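Local coordinates for Alpha/beta hydrolase family protein (Bacillus anthracis, PDB 3OOS) that is probably a hydrolase with the alpha/beta hydrolase fold, its substrate and precise reaction being unknown, at residues E16-G21 with L54-G59; C27-Y32 with W93-H98; S33-N38 with P190-T195. All coordinates share one frame; numbering follows the deposited sequence.

Contact 1 (E16-G21 with L54-G59); sequences EYFLKG and LVNLKG
F18 and L54 form an antiparallel hydrogen-bonded pair, their CA atoms 4.9 Å apart, where strand 51-55 pairs with strand 13-20, its neighbour in the central sheet. The pair is closed by two backbone bonds, F18 N to L54 O and L54 N to F18 O, each 2.8 Å long. The second is the straighter, with 167° at the hydrogen. One residue along, Y17 faces V55 as a non-hydrogen-bonded pair, and the ladder continues to N56, whose N donates to E16 O at 2.9 Å. Beyond N56 the second chain leaves its partner.

The two faces of this ladder differ. The face of Y17 and V55 is apolar: Y17 CB lies 4.1 Å from V55 CG2, the first torsion of Y17 turns the phenol away from the segment 54-59, and the ring packs toward I8 of strand 4-10. V55 itself presses on I84 of helix 74-87. The other face is mixed, with F18 and L54 beside E16 and N56. Here F18 CB and L54 CB stand 4.3 Å apart, while F18 directs the edge of its ring, through CE2, toward the N56 side-chain amide, the two planes almost perpendicular.

E16 reaches the same amide from alongside. Its CG is anti to the backbone N (chi1 -177°) and the chain stays extended, which carries the carboxylate out on the face of F18, until it lies beside the amide with the planes 49° apart. OE2 is bonded to N62, and E16 N to S63, so the following loop shares in holding this residue.

Chemically, the contact is a short three-bond ladder with one apolar and one mixed face; the buried carboxylate on the latter is probably stabilised by hydrogen bonds such as that from N62.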
ATOM      1  N   GLU A  16     -12.610   8.715   7.967  1.00  8.42           N
ATOM      2  CA  GLU A  16     -11.873   8.408   9.177  1.00  8.31           C
ATOM      3  C   GLU A  16     -10.390   8.283   8.835  1.00  8.06           C
ATOM      4  O   GLU A  16     -10.026   7.672   7.825  1.00  7.92           O
ATOM      5  CB  GLU A  16     -12.382   7.091   9.761  1.00  8.26           C
ATOM      6  CG  GLU A  16     -11.732   6.690  11.078  1.00  8.85           C
ATOM      7  CD  GLU A  16     -12.263   5.368  11.594  1.00  9.30           C
ATOM      8  OE1 GLU A  16     -12.295   4.389  10.814  1.00  9.57           O
ATOM      9  OE2 GLU A  16     -12.649   5.310  12.780  1.00 10.19           O
ATOM     10  N   TYR A  17      -9.537   8.874   9.664  1.00  7.86           N
ATOM     11  CA  TYR A  17      -8.091   8.690   9.516  1.00  7.74           C
ATOM     12  C   TYR A  17      -7.411   8.765  10.874  1.00  7.82           C
ATOM     13  O   TYR A  17      -7.972   9.288  11.843  1.00  7.87           O
ATOM     14  CB  TYR A  17      -7.478   9.719   8.548  1.00  7.78           C
ATOM     15  CG  TYR A  17      -7.457  11.121   9.109  1.00  7.59           C
ATOM     16  CD1 TYR A  17      -6.362  11.589   9.849  1.00  7.38           C
ATOM     17  CD2 TYR A  17      -8.539  11.975   8.921  1.00  8.61           C
ATOM     18  CE1 TYR A  17      -6.357  12.876  10.383  1.00  8.29           C
ATOM     19  CE2 TYR A  17      -8.539  13.256   9.448  1.00  8.88           C
ATOM     20  CZ  TYR A  17      -7.450  13.701  10.172  1.00  8.45           C
ATOM     21  OH  TYR A  17      -7.469  14.968  10.699  1.00  8.83           O
ATOM     22  N   PHE A  18      -6.187   8.257  10.928  1.00  7.74           N
ATOM     23  CA  PHE A  18      -5.439   8.209  12.170  1.00  8.13           C
ATOM     24  C   PHE A  18      -4.172   9.025  12.026  1.00  8.23           C
ATOM     25  O   PHE A  18      -3.497   8.953  10.996  1.00  8.87           O
ATOM     26  CB  PHE A  18      -5.167   6.747  12.551  1.00  7.97           C
ATOM     27  CG  PHE A  18      -6.418   5.914  12.590  1.00  8.28           C
ATOM     28  CD1 PHE A  18      -7.169   5.825  13.760  1.00  8.10           C
ATOM     29  CD2 PHE A  18      -6.883   5.277  11.440  1.00  8.60           C
ATOM     30  CE1 PHE A  18      -8.354   5.089  13.796  1.00  8.30           C
ATOM     31  CE2 PHE A  18      -8.068   4.536  11.462  1.00  8.69           C
ATOM     32  CZ  PHE A  18      -8.806   4.445  12.643  1.00  8.69           C
ATOM     33  N   LEU A  19      -3.873   9.821  13.050  1.00  8.43           N
ATOM     34  CA  LEU A  19      -2.689  10.676  13.044  1.00  8.47           C
ATOM     35  C   LEU A  19      -1.668  10.233  14.082  1.00  8.75           C
ATOM     36  O   LEU A  19      -2.015   9.953  15.232  1.00  8.84           O
ATOM     37  CB  LEU A  19      -3.071  12.141  13.299  1.00  8.76           C
ATOM     38  CG  LEU A  19      -1.896  13.133  13.370  1.00  8.89           C
ATOM     39  CD1 LEU A  19      -1.235  13.316  12.001  1.00 10.16           C
ATOM     40  CD2 LEU A  19      -2.344  14.473  13.922  1.00 10.20           C
ATOM     41  N   LYS A  20      -0.407  10.173  13.664  1.00  8.89           N
ATOM     42  CA  LYS A  20       0.709   9.967  14.587  1.00  9.44           C
ATOM     43  C   LYS A  20       1.971  10.598  14.020  1.00  9.96           C
ATOM     44  O   LYS A  20       2.257  10.473  12.827  1.00  9.78           O
ATOM     45  CB  LYS A  20       0.938   8.475  14.861  1.00  9.40           C
ATOM     46  CG  LYS A  20       2.042   8.182  15.875  1.00  9.90           C
ATOM     47  CD  LYS A  20       2.167   6.691  16.132  1.00 10.71           C
ATOM     48  CE  LYS A  20       3.420   6.364  16.934  1.00 10.89           C
ATOM     49  NZ  LYS A  20       3.524   4.911  17.237  1.00 12.57           N
ATOM     50  N   GLY A  21       2.707  11.296  14.878  1.00 10.66           N
ATOM     51  CA  GLY A  21       4.019  11.810  14.513  1.00 11.80           C
ATOM     52  C   GLY A  21       4.081  13.311  14.327  1.00 12.83           C
ATOM     53  O   GLY A  21       3.062  13.969  14.102  1.00 12.81           O
ATOM     54  N   LEU A  54      -2.922   8.298   8.349  1.00  7.68           N
ATOM     55  CA  LEU A  54      -3.286   6.947   7.926  1.00  7.52           C
ATOM     56  C   LEU A  54      -4.780   6.919   7.620  1.00  7.41           C
ATOM     57  O   LEU A  54      -5.606   6.925   8.533  1.00  7.63           O
ATOM     58  CB  LEU A  54      -2.923   5.936   9.022  1.00  7.40           C
ATOM     59  CG  LEU A  54      -3.206   4.449   8.779  1.00  7.05           C
ATOM     60  CD1 LEU A  54      -2.379   3.909   7.618  1.00  8.43           C
ATOM     61  CD2 LEU A  54      -2.933   3.652  10.054  1.00  7.86           C
ATOM     62  N   VAL A  55      -5.113   6.899   6.331  1.00  7.37           N
ATOM     63  CA  VAL A  55      -6.484   7.137   5.871  1.00  7.50           C
ATOM     64  C   VAL A  55      -7.294   5.864   5.615  1.00  7.54           C
ATOM     65  O   VAL A  55      -6.823   4.923   4.971  1.00  7.71           O
ATOM     66  CB  VAL A  55      -6.491   8.019   4.593  1.00  7.40           C
ATOM     67  CG1 VAL A  55      -7.919   8.289   4.104  1.00  7.43           C
ATOM     68  CG2 VAL A  55      -5.759   9.330   4.849  1.00  7.82           C
ATOM     69  N   ASN A  56      -8.519   5.855   6.137  1.00  7.72           N
ATOM     70  CA  ASN A  56      -9.536   4.892   5.726  1.00  7.73           C
ATOM     71  C   ASN A  56     -10.300   5.436   4.520  1.00  7.89           C
ATOM     72  O   ASN A  56     -10.971   6.470   4.607  1.00  8.04           O
ATOM     73  CB  ASN A  56     -10.495   4.570   6.888  1.00  7.92           C
ATOM     74  CG  ASN A  56     -10.008   3.413   7.757  1.00  8.21           C
ATOM     75  OD1 ASN A  56     -10.388   3.294   8.930  1.00 10.35           O
ATOM     76  ND2 ASN A  56      -9.181   2.554   7.187  1.00  6.85           N
ATOM     77  N   LEU A  57     -10.177   4.749   3.387  1.00  7.97           N
ATOM     78  CA  LEU A  57     -10.816   5.188   2.149  1.00  8.48           C
ATOM     79  C   LEU A  57     -12.321   4.923   2.176  1.00  8.65           C
ATOM     80  O   LEU A  57     -12.843   4.369   3.145  1.00  8.70           O
ATOM     81  CB  LEU A  57     -10.168   4.506   0.941  1.00  8.36           C
ATOM     82  CG  LEU A  57      -8.686   4.818   0.715  1.00  8.86           C
ATOM     83  CD1 LEU A  57      -8.149   3.998  -0.443  1.00  9.85           C
ATOM     84  CD2 LEU A  57      -8.468   6.311   0.484  1.00 10.02           C
ATOM     85  N   LYS A  58     -13.015   5.348   1.120  1.00  9.31           N
ATOM     86  CA  LYS A  58     -14.436   5.044   0.952  1.00 10.03           C
ATOM     87  C   LYS A  58     -14.639   3.540   1.129  1.00  9.88           C
ATOM     88  O   LYS A  58     -13.902   2.738   0.553  1.00  9.87           O
ATOM     89  CB  LYS A  58     -14.903   5.497  -0.438  1.00 10.64           C
ATOM     90  CG  LYS A  58     -16.418   5.611  -0.640  1.00 12.83           C
ATOM     91  CD  LYS A  58     -17.016   6.877   0.006  1.00 15.77           C
ATOM     92  CE  LYS A  58     -16.552   8.175  -0.646  1.00 17.27           C
ATOM     93  NZ  LYS A  58     -17.138   8.384  -1.997  1.00 19.15           N
ATOM     94  N   GLY A  59     -15.614   3.167   1.952  1.00  9.84           N
ATOM     95  CA  GLY A  59     -15.915   1.759   2.213  1.00  9.90           C
ATOM     96  C   GLY A  59     -15.061   1.101   3.289  1.00  9.82           C
ATOM     97  O   GLY A  59     -15.179  -0.104   3.522  1.00 10.01           O
TER

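Contact 2 (C27-Y32 with W93-H98); sequences CVTHLY and WGFAGH. With SO4 (sulfate ion), chain B.
C27 sits against W93 and F95 where two neighbouring parallel strands of the central alpha/beta hydrolase sheet, 25-28 and 93-98, run side by side. C27 and F95 are a parallel bridge, held by C27 N to G94 O at 2.8 Å and by A96 N to C27 O at 2.9 Å; in the latter the donor lies nearly along the C=O axis.

Packing is tight at this end. C27 CB stands over the centre of the six-membered ring of W93, 3.5 Å from its centroid and 8° off the normal, a CH-pi contact. With SG anti to the backbone N (chi1 180°), the sulfur slides off obliquely over the same ring and meets the edge of the F95 ring, 3.7 Å from CD1. T29 CG2 then approaches that ring in its plane, at CE1 and CZ, while T29 OG1 is bonded to V55 O of the adjoining strand. L81 of helix 74-87 touches both C27 and F95.

Toward the C-terminal ends the strands part. T29 N and A96 O are buried without a hydrogen-bonding partner, and the gap farther on is bridged by a water that donates to T29 O and accepts from H98 N. Here lies the polar, partly exposed side: H30 turns its ring edge to a sulfate ion, probably from the crystallisation liquor, and Y32 grips it too. S99 and A100 bind the same ion, and G97, S99 and G101 fit the GxSxG nucleophile elbow, so the anion probably occupies the active-site pocket. The H30 ring uses both nitrogens: Y32 N donates to ND1 from well out of the ring plane, and NE2 donates to sulfate O3 over 2.8 Å.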
ATOM      1  N   CYS A  27       0.721  11.322   3.812  1.00  8.06           N
ATOM      2  CA  CYS A  27      -0.473  10.500   3.684  1.00  8.10           C
ATOM      3  C   CYS A  27      -0.073   9.052   3.421  1.00  8.03           C
ATOM      4  O   CYS A  27       0.775   8.778   2.569  1.00  8.09           O
ATOM      5  CB  CYS A  27      -1.356  11.025   2.546  1.00  8.19           C
ATOM      6  SG  CYS A  27      -2.870  10.093   2.270  0.90  8.38           S
ATOM      7  N   VAL A  28      -0.669   8.132   4.174  1.00  7.94           N
ATOM      8  CA  VAL A  28      -0.464   6.700   3.968  1.00  8.14           C
ATOM      9  C   VAL A  28      -1.821   6.022   3.872  1.00  8.34           C
ATOM     10  O   VAL A  28      -2.692   6.244   4.709  1.00  8.59           O
ATOM     11  CB  VAL A  28       0.338   6.040   5.123  1.00  8.02           C
ATOM     12  CG1 VAL A  28       0.385   4.511   4.955  1.00  8.55           C
ATOM     13  CG2 VAL A  28       1.746   6.619   5.207  1.00  8.11           C
ATOM     14  N   THR A  29      -1.997   5.202   2.844  1.00  8.66           N
ATOM     15  CA  THR A  29      -3.181   4.355   2.757  1.00  9.14           C
ATOM     16  C   THR A  29      -2.881   3.139   1.890  1.00  9.54           C
ATOM     17  O   THR A  29      -1.757   2.975   1.412  1.00  9.80           O
ATOM     18  CB  THR A  29      -4.447   5.146   2.285  1.00  9.18           C
ATOM     19  OG1 THR A  29      -5.630   4.395   2.585  1.00  9.55           O
ATOM     20  CG2 THR A  29      -4.399   5.463   0.797  1.00  9.50           C
ATOM     21  N   HIS A  30      -3.881   2.285   1.721  1.00 10.11           N
ATOM     22  CA  HIS A  30      -3.763   1.103   0.891  1.00 10.57           C
ATOM     23  C   HIS A  30      -5.005   1.038   0.017  1.00 10.73           C
ATOM     24  O   HIS A  30      -6.013   1.663   0.329  1.00 11.29           O
ATOM     25  CB  HIS A  30      -3.656  -0.145   1.764  1.00 10.63           C
ATOM     26  CG  HIS A  30      -3.369  -1.391   0.993  1.00 10.43           C
ATOM     27  ND1 HIS A  30      -4.357  -2.273   0.610  1.00 11.01           N
ATOM     28  CD2 HIS A  30      -2.209  -1.892   0.510  1.00 10.63           C
ATOM     29  CE1 HIS A  30      -3.814  -3.269  -0.067  1.00 10.77           C
ATOM     30  NE2 HIS A  30      -2.511  -3.061  -0.141  1.00  9.88           N
ATOM     31  N   LEU A  31      -4.933   0.291  -1.077  1.00 10.78           N
ATOM     32  CA  LEU A  31      -6.031   0.257  -2.038  1.00 10.87           C
ATOM     33  C   LEU A  31      -7.268  -0.506  -1.558  1.00 10.74           C
ATOM     34  O   LEU A  31      -8.382  -0.217  -1.999  1.00 11.18           O
ATOM     35  CB  LEU A  31      -5.548  -0.300  -3.379  1.00 11.02           C
ATOM     36  CG  LEU A  31      -6.463  -0.062  -4.579  1.00 11.36           C
ATOM     37  CD1 LEU A  31      -6.747   1.426  -4.771  1.00 11.68           C
ATOM     38  CD2 LEU A  31      -5.829  -0.657  -5.816  1.00 11.81           C
ATOM     39  N   TYR A  32      -7.083  -1.476  -0.666  1.00 10.48           N
ATOM     40  CA  TYR A  32      -8.215  -2.283  -0.199  1.00 10.40           C
ATOM     41  C   TYR A  32      -8.051  -2.813   1.222  1.00 10.32           C
ATOM     42  O   TYR A  32      -8.237  -4.002   1.481  1.00 10.21           O
ATOM     43  CB  TYR A  32      -8.550  -3.416  -1.190  1.00 10.66           C
ATOM     44  CG  TYR A  32      -7.363  -4.136  -1.794  1.00 11.18           C
ATOM     45  CD1 TYR A  32      -6.668  -5.108  -1.073  1.00 11.40           C
ATOM     46  CD2 TYR A  32      -6.955  -3.865  -3.100  1.00 11.90           C
ATOM     47  CE1 TYR A  32      -5.584  -5.775  -1.631  1.00 12.80           C
ATOM     48  CE2 TYR A  32      -5.872  -4.533  -3.669  1.00 13.06           C
ATOM     49  CZ  TYR A  32      -5.191  -5.483  -2.926  1.00 12.96           C
ATOM     50  OH  TYR A  32      -4.117  -6.146  -3.479  1.00 14.85           O
ATOM     51  N   TRP A  93       1.609  17.453   0.444  1.00 10.07           N
ATOM     52  CA  TRP A  93       2.056  16.405   1.365  1.00  9.49           C
ATOM     53  C   TRP A  93       2.705  15.245   0.620  1.00  9.24           C
ATOM     54  O   TRP A  93       2.622  15.158  -0.609  1.00  9.11           O
ATOM     55  CB  TRP A  93       0.929  15.924   2.302  1.00  9.48           C
ATOM     56  CG  TRP A  93      -0.312  15.314   1.668  1.00  9.06           C
ATOM     57  CD1 TRP A  93      -0.548  15.066   0.337  1.00  8.64           C
ATOM     58  CD2 TRP A  93      -1.466  14.840   2.372  1.00  8.76           C
ATOM     59  NE1 TRP A  93      -1.788  14.488   0.178  1.00  8.13           N
ATOM     60  CE2 TRP A  93      -2.370  14.336   1.411  1.00  8.60           C
ATOM     61  CE3 TRP A  93      -1.827  14.799   3.728  1.00  9.02           C
ATOM     62  CZ2 TRP A  93      -3.616  13.801   1.762  1.00  8.41           C
ATOM     63  CZ3 TRP A  93      -3.063  14.267   4.076  1.00  8.97           C
ATOM     64  CH2 TRP A  93      -3.942  13.775   3.097  1.00  8.94           C
ATOM     65  N   GLY A  94       3.370  14.367   1.362  1.00  9.00           N
ATOM     66  CA  GLY A  94       3.946  13.169   0.766  1.00  8.66           C
ATOM     67  C   GLY A  94       2.892  12.082   0.704  1.00  8.34           C
ATOM     68  O   GLY A  94       1.886  12.140   1.415  1.00  8.25           O
ATOM     69  N   PHE A  95       3.105  11.103  -0.168  1.00  8.02           N
ATOM     70  CA  PHE A  95       2.280   9.906  -0.153  1.00  7.96           C
ATOM     71  C   PHE A  95       3.150   8.662  -0.148  1.00  8.07           C
ATOM     72  O   PHE A  95       4.058   8.532  -0.963  1.00  8.35           O
ATOM     73  CB  PHE A  95       1.297   9.849  -1.330  1.00  7.90           C
ATOM     74  CG  PHE A  95       0.354   8.678  -1.248  1.00  8.13           C
ATOM     75  CD1 PHE A  95      -0.869   8.800  -0.600  1.00  8.35           C
ATOM     76  CD2 PHE A  95       0.719   7.434  -1.760  1.00  8.53           C
ATOM     77  CE1 PHE A  95      -1.735   7.705  -0.497  1.00  8.79           C
ATOM     78  CE2 PHE A  95      -0.137   6.333  -1.658  1.00  8.60           C
ATOM     79  CZ  PHE A  95      -1.366   6.471  -1.024  1.00  8.83           C
ATOM     80  N   ALA A  96       2.847   7.749   0.771  1.00  7.97           N
ATOM     81  CA  ALA A  96       3.559   6.486   0.881  1.00  7.97           C
ATOM     82  C   ALA A  96       2.586   5.316   0.807  1.00  7.99           C
ATOM     83  O   ALA A  96       1.560   5.298   1.493  1.00  8.48           O
ATOM     84  CB  ALA A  96       4.362   6.437   2.180  1.00  7.72           C
ATOM     85  N   GLY A  97       2.915   4.343  -0.033  1.00  7.93           N
ATOM     86  CA  GLY A  97       2.089   3.152  -0.186  1.00  8.00           C
ATOM     87  C   GLY A  97       2.915   1.918  -0.483  1.00  8.05           C
ATOM     88  O   GLY A  97       3.983   2.002  -1.102  1.00  8.29           O
ATOM     89  N   HIS A  98       2.405   0.771  -0.044  1.00  8.17           N
ATOM     90  CA  HIS A  98       3.064  -0.517  -0.239  1.00  8.03           C
ATOM     91  C   HIS A  98       2.179  -1.472  -1.030  1.00  7.98           C
ATOM     92  O   HIS A  98       0.980  -1.597  -0.755  1.00  8.01           O
ATOM     93  CB  HIS A  98       3.429  -1.138   1.112  1.00  8.17           C
ATOM     94  CG  HIS A  98       4.225  -2.399   0.993  1.00  8.47           C
ATOM     95  ND1 HIS A  98       5.558  -2.401   0.644  1.00  8.69           N
ATOM     96  CD2 HIS A  98       3.876  -3.696   1.157  1.00  9.14           C
ATOM     97  CE1 HIS A  98       5.998  -3.647   0.602  1.00  9.47           C
ATOM     98  NE2 HIS A  98       4.996  -4.452   0.907  1.00  9.61           N
TER
HETATM   99  S   SO4 B 278      -1.402  -6.290  -1.084  0.80 18.93           S
HETATM  100  O1  SO4 B 278      -2.467  -7.125  -1.630  0.80 20.01           O
HETATM  101  O2  SO4 B 278      -0.122  -6.959  -1.273  0.80 18.57           O
HETATM  102  O3  SO4 B 278      -1.413  -4.997  -1.759  0.80 16.84           O
HETATM  103  O4  SO4 B 278      -1.641  -6.088   0.344  0.80 19.88           O
HETATM  104  O   HOH W   1      -0.009   0.859   1.631  1.00 15.36           O

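Contact 3 (S33-N38 with P190-T195)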
ATOM      1  N   SER A  33      -7.715  -1.914   2.141  1.00 10.23           N
ATOM      2  CA  SER A  33      -7.543  -2.262   3.552  1.00 10.71           C
ATOM      3  C   SER A  33      -8.215  -1.240   4.453  1.00 10.56           C
ATOM      4  O   SER A  33      -8.306  -0.061   4.111  1.00 11.03           O
ATOM      5  CB  SER A  33      -6.060  -2.335   3.919  1.00 10.80           C
ATOM      6  OG  SER A  33      -5.376  -3.282   3.130  1.00 12.41           O
ATOM      7  N   GLU A  34      -8.675  -1.696   5.613  1.00 10.40           N
ATOM      8  CA  GLU A  34      -9.208  -0.780   6.616  1.00 10.51           C
ATOM      9  C   GLU A  34      -8.409  -0.845   7.908  1.00 10.37           C
ATOM     10  O   GLU A  34      -8.012  -1.918   8.351  1.00 10.52           O
ATOM     11  CB  GLU A  34     -10.701  -1.020   6.867  1.00 10.58           C
ATOM     12  CG  GLU A  34     -11.067  -2.416   7.364  1.00 11.29           C
ATOM     13  CD  GLU A  34     -12.567  -2.653   7.411  1.00 12.68           C
ATOM     14  OE1 GLU A  34     -13.349  -1.702   7.192  1.00 12.99           O
ATOM     15  OE2 GLU A  34     -12.967  -3.801   7.675  1.00 14.06           O
ATOM     16  N   TYR A  35      -8.179   0.323   8.496  1.00 10.22           N
ATOM     17  CA  TYR A  35      -7.320   0.474   9.659  1.00 10.27           C
ATOM     18  C   TYR A  35      -8.107   0.840  10.913  1.00 10.28           C
ATOM     19  O   TYR A  35      -9.258   1.272  10.840  1.00 10.29           O
ATOM     20  CB  TYR A  35      -6.280   1.567   9.392  1.00 10.18           C
ATOM     21  CG  TYR A  35      -5.461   1.368   8.138  1.00 10.54           C
ATOM     22  CD1 TYR A  35      -4.429   0.432   8.099  1.00 11.14           C
ATOM     23  CD2 TYR A  35      -5.705   2.130   6.994  1.00 10.55           C
ATOM     24  CE1 TYR A  35      -3.665   0.251   6.953  1.00 12.00           C
ATOM     25  CE2 TYR A  35      -4.946   1.958   5.840  1.00 12.05           C
ATOM     26  CZ  TYR A  35      -3.928   1.016   5.829  1.00 12.14           C
ATOM     27  OH  TYR A  35      -3.164   0.840   4.698  1.00 13.96           O
ATOM     28  N   ASN A  36      -7.470   0.653  12.064  1.00 10.52           N
ATOM     29  CA  ASN A  36      -7.992   1.139  13.337  1.00 10.94           C
ATOM     30  C   ASN A  36      -6.867   1.828  14.112  1.00 11.08           C
ATOM     31  O   ASN A  36      -5.764   1.979  13.583  1.00 10.84           O
ATOM     32  CB  ASN A  36      -8.648   0.004  14.136  1.00 11.15           C
ATOM     33  CG  ASN A  36      -7.690  -1.128  14.454  1.00 11.69           C
ATOM     34  OD1 ASN A  36      -6.561  -0.899  14.882  1.00 12.01           O
ATOM     35  ND2 ASN A  36      -8.148  -2.364  14.261  1.00 12.74           N
ATOM     36  N   ASP A  37      -7.133   2.239  15.349  1.00 11.58           N
ATOM     37  CA  ASP A  37      -6.163   3.048  16.096  1.00 12.01           C
ATOM     38  C   ASP A  37      -4.917   2.303  16.599  1.00 12.08           C
ATOM     39  O   ASP A  37      -4.063   2.899  17.257  1.00 12.01           O
ATOM     40  CB  ASP A  37      -6.844   3.860  17.211  1.00 12.47           C
ATOM     41  CG  ASP A  37      -7.397   2.998  18.337  1.00 13.66           C
ATOM     42  OD1 ASP A  37      -7.195   1.764  18.346  1.00 14.73           O
ATOM     43  OD2 ASP A  37      -8.038   3.576  19.239  1.00 16.24           O
ATOM     44  N   ASN A  38      -4.804   1.014  16.277  1.00 12.12           N
ATOM     45  CA  ASN A  38      -3.536   0.301  16.455  1.00 12.39           C
ATOM     46  C   ASN A  38      -2.490   0.794  15.463  1.00 12.02           C
ATOM     47  O   ASN A  38      -1.297   0.546  15.631  1.00 11.98           O
ATOM     48  CB  ASN A  38      -3.718  -1.208  16.287  1.00 12.93           C
ATOM     49  CG  ASN A  38      -4.487  -1.831  17.434  1.00 14.83           C
ATOM     50  OD1 ASN A  38      -5.537  -2.438  17.231  1.00 18.76           O
ATOM     51  ND2 ASN A  38      -3.972  -1.678  18.645  1.00 16.19           N
ATOM     52  N   PRO A 190       1.794  -3.658  17.264  1.00 14.61           N
ATOM     53  CA  PRO A 190       0.426  -3.225  16.978  1.00 14.21           C
ATOM     54  C   PRO A 190       0.224  -3.080  15.471  1.00 13.47           C
ATOM     55  O   PRO A 190       1.106  -2.583  14.772  1.00 13.20           O
ATOM     56  CB  PRO A 190       0.327  -1.864  17.673  1.00 14.32           C
ATOM     57  CG  PRO A 190       1.730  -1.400  17.834  1.00 14.98           C
ATOM     58  CD  PRO A 190       2.559  -2.635  18.002  1.00 14.66           C
ATOM     59  N   ASN A 191      -0.923  -3.533  14.979  1.00 12.95           N
ATOM     60  CA  ASN A 191      -1.188  -3.523  13.548  1.00 12.63           C
ATOM     61  C   ASN A 191      -2.673  -3.540  13.247  1.00 12.40           C
ATOM     62  O   ASN A 191      -3.479  -4.021  14.048  1.00 12.70           O
ATOM     63  CB  ASN A 191      -0.508  -4.721  12.869  1.00 12.61           C
ATOM     64  CG  ASN A 191      -0.246  -4.491  11.383  1.00 12.70           C
ATOM     65  OD1 ASN A 191      -0.168  -3.354  10.915  1.00 12.15           O
ATOM     66  ND2 ASN A 191      -0.090  -5.581  10.640  1.00 14.42           N
ATOM     67  N   SER A 192      -3.016  -2.989  12.088  1.00 12.28           N
ATOM     68  CA  SER A 192      -4.344  -3.104  11.508  1.00 12.31           C
ATOM     69  C   SER A 192      -4.209  -3.005   9.991  1.00 12.45           C
ATOM     70  O   SER A 192      -3.145  -2.645   9.475  1.00 12.22           O
ATOM     71  CB  SER A 192      -5.280  -2.018  12.051  1.00 12.14           C
ATOM     72  OG  SER A 192      -4.929  -0.731  11.567  1.00 11.60           O
ATOM     73  N   GLY A 193      -5.284  -3.332   9.279  1.00 12.85           N
ATOM     74  CA  GLY A 193      -5.285  -3.287   7.821  1.00 13.37           C
ATOM     75  C   GLY A 193      -5.954  -4.510   7.228  1.00 13.85           C
ATOM     76  O   GLY A 193      -5.358  -5.205   6.400  1.00 14.93           O
ATOM     77  N   LYS A 194      -7.190  -4.756   7.664  1.00 13.90           N
ATOM     78  CA  LYS A 194      -7.986  -5.890   7.200  0.50 13.89           C
ATOM     79  C   LYS A 194      -8.465  -5.650   5.771  1.00 13.48           C
ATOM     80  O   LYS A 194      -8.869  -4.544   5.421  1.00 13.25           O
ATOM     81  CB  LYS A 194      -9.185  -6.105   8.127  0.50 14.25           C
ATOM     82  CG  LYS A 194      -9.548  -7.564   8.367  0.50 15.33           C
ATOM     83  CD  LYS A 194     -10.489  -7.702   9.558  0.50 16.65           C
ATOM     84  CE  LYS A 194     -11.912  -7.304   9.196  0.50 17.26           C
ATOM     85  NZ  LYS A 194     -12.561  -8.318   8.320  0.50 17.67           N
ATOM     86  N   THR A 195      -8.415  -6.696   4.951  1.00 13.02           N
ATOM     87  CA  THR A 195      -8.853  -6.599   3.560  1.00 12.57           C
ATOM     88  C   THR A 195     -10.321  -6.182   3.481  1.00 12.23           C
ATOM     89  O   THR A 195     -11.165  -6.727   4.195  1.00 12.43           O
ATOM     90  CB  THR A 195      -8.655  -7.930   2.821  1.00 12.72           C
ATOM     91  OG1 THR A 195      -7.282  -8.314   2.911  1.00 13.53           O
ATOM     92  CG2 THR A 195      -9.031  -7.795   1.351  1.00 13.29           C
TER
HETATM   93  O   HOH W   2      -5.447  -6.052   2.821  1.00 31.61           O
HETATM   94  O   HOH W   3     -13.186  -5.836   5.874  1.00 22.34           O
HETATM   95  O   HOH W   4      -6.103  -4.582  14.587  1.00 21.28           O
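The S192 hydroxyl receives the backbone N-H of N36, N to OG 2.9 Å and 166° at the hydrogen, and is also hydrogen-bonded to G39 O. A chi1 of 70° brings OG up to the backbone N of N36, at the start of the turn, 3.4 Å from Y35 CB and in the plane of the Y35 ring; S192 CB meanwhile packs against N36 OD1. That oxygen has a donor of its own, N38 N at 2.9 Å, which lies in the plane of the amide carbonyl and closes an Asx turn. N36 ND2 is satisfied by a water that donates in turn to N191 O, and by a tetraethylene glycol molecule, probably from the crystallisation liquor.

Farther along, the backbones pair. E34 N donates to K194 O over 2.9 Å, but the return bond from K194 N to E34 O is weak, bent to 133°. G193 CA comes within 3.1 Å of the same E34 O.

Waters complete the S33-T195 end. One molecule joins S33 OG and T195 OG1; another donates to E34 OE2, at 2.7 Å, and to T195 O. E34 OE1 is taken by G61 N, so both carboxylate oxygens have partners. In one of its two conformers K194 runs side by side with E34, yet its NZ lies 4.6 Å from E34 OE2, beyond salt-bridge range.

G193 and K194 both facing E34 define a classic beta bulge, set in a two-strand antiparallel ribbon, 33-34 with 194-195, separate from the central sheet.

Overall arrangement
Contacts 1 and 2 belong to one sheet: strands 51-55 and 25-28 are neighbours, joined by V55 N to V28 O at 3.0 Å, with contact centres about 10 Å apart. Contact 3 lies off the sheet, its centre about 10 Å from that of contact 1 and about 13 Å from that of contact 2. Y35 ties the three together, packing on F18 and N56 of contact 1 and on H30 of contact 2. Because Y35 packs on H30 and lies near the putative nucleophile elbow, contact 3 probably borders the pocket that holds the sulfate, whereas contact 1 lies farther out in the sheet.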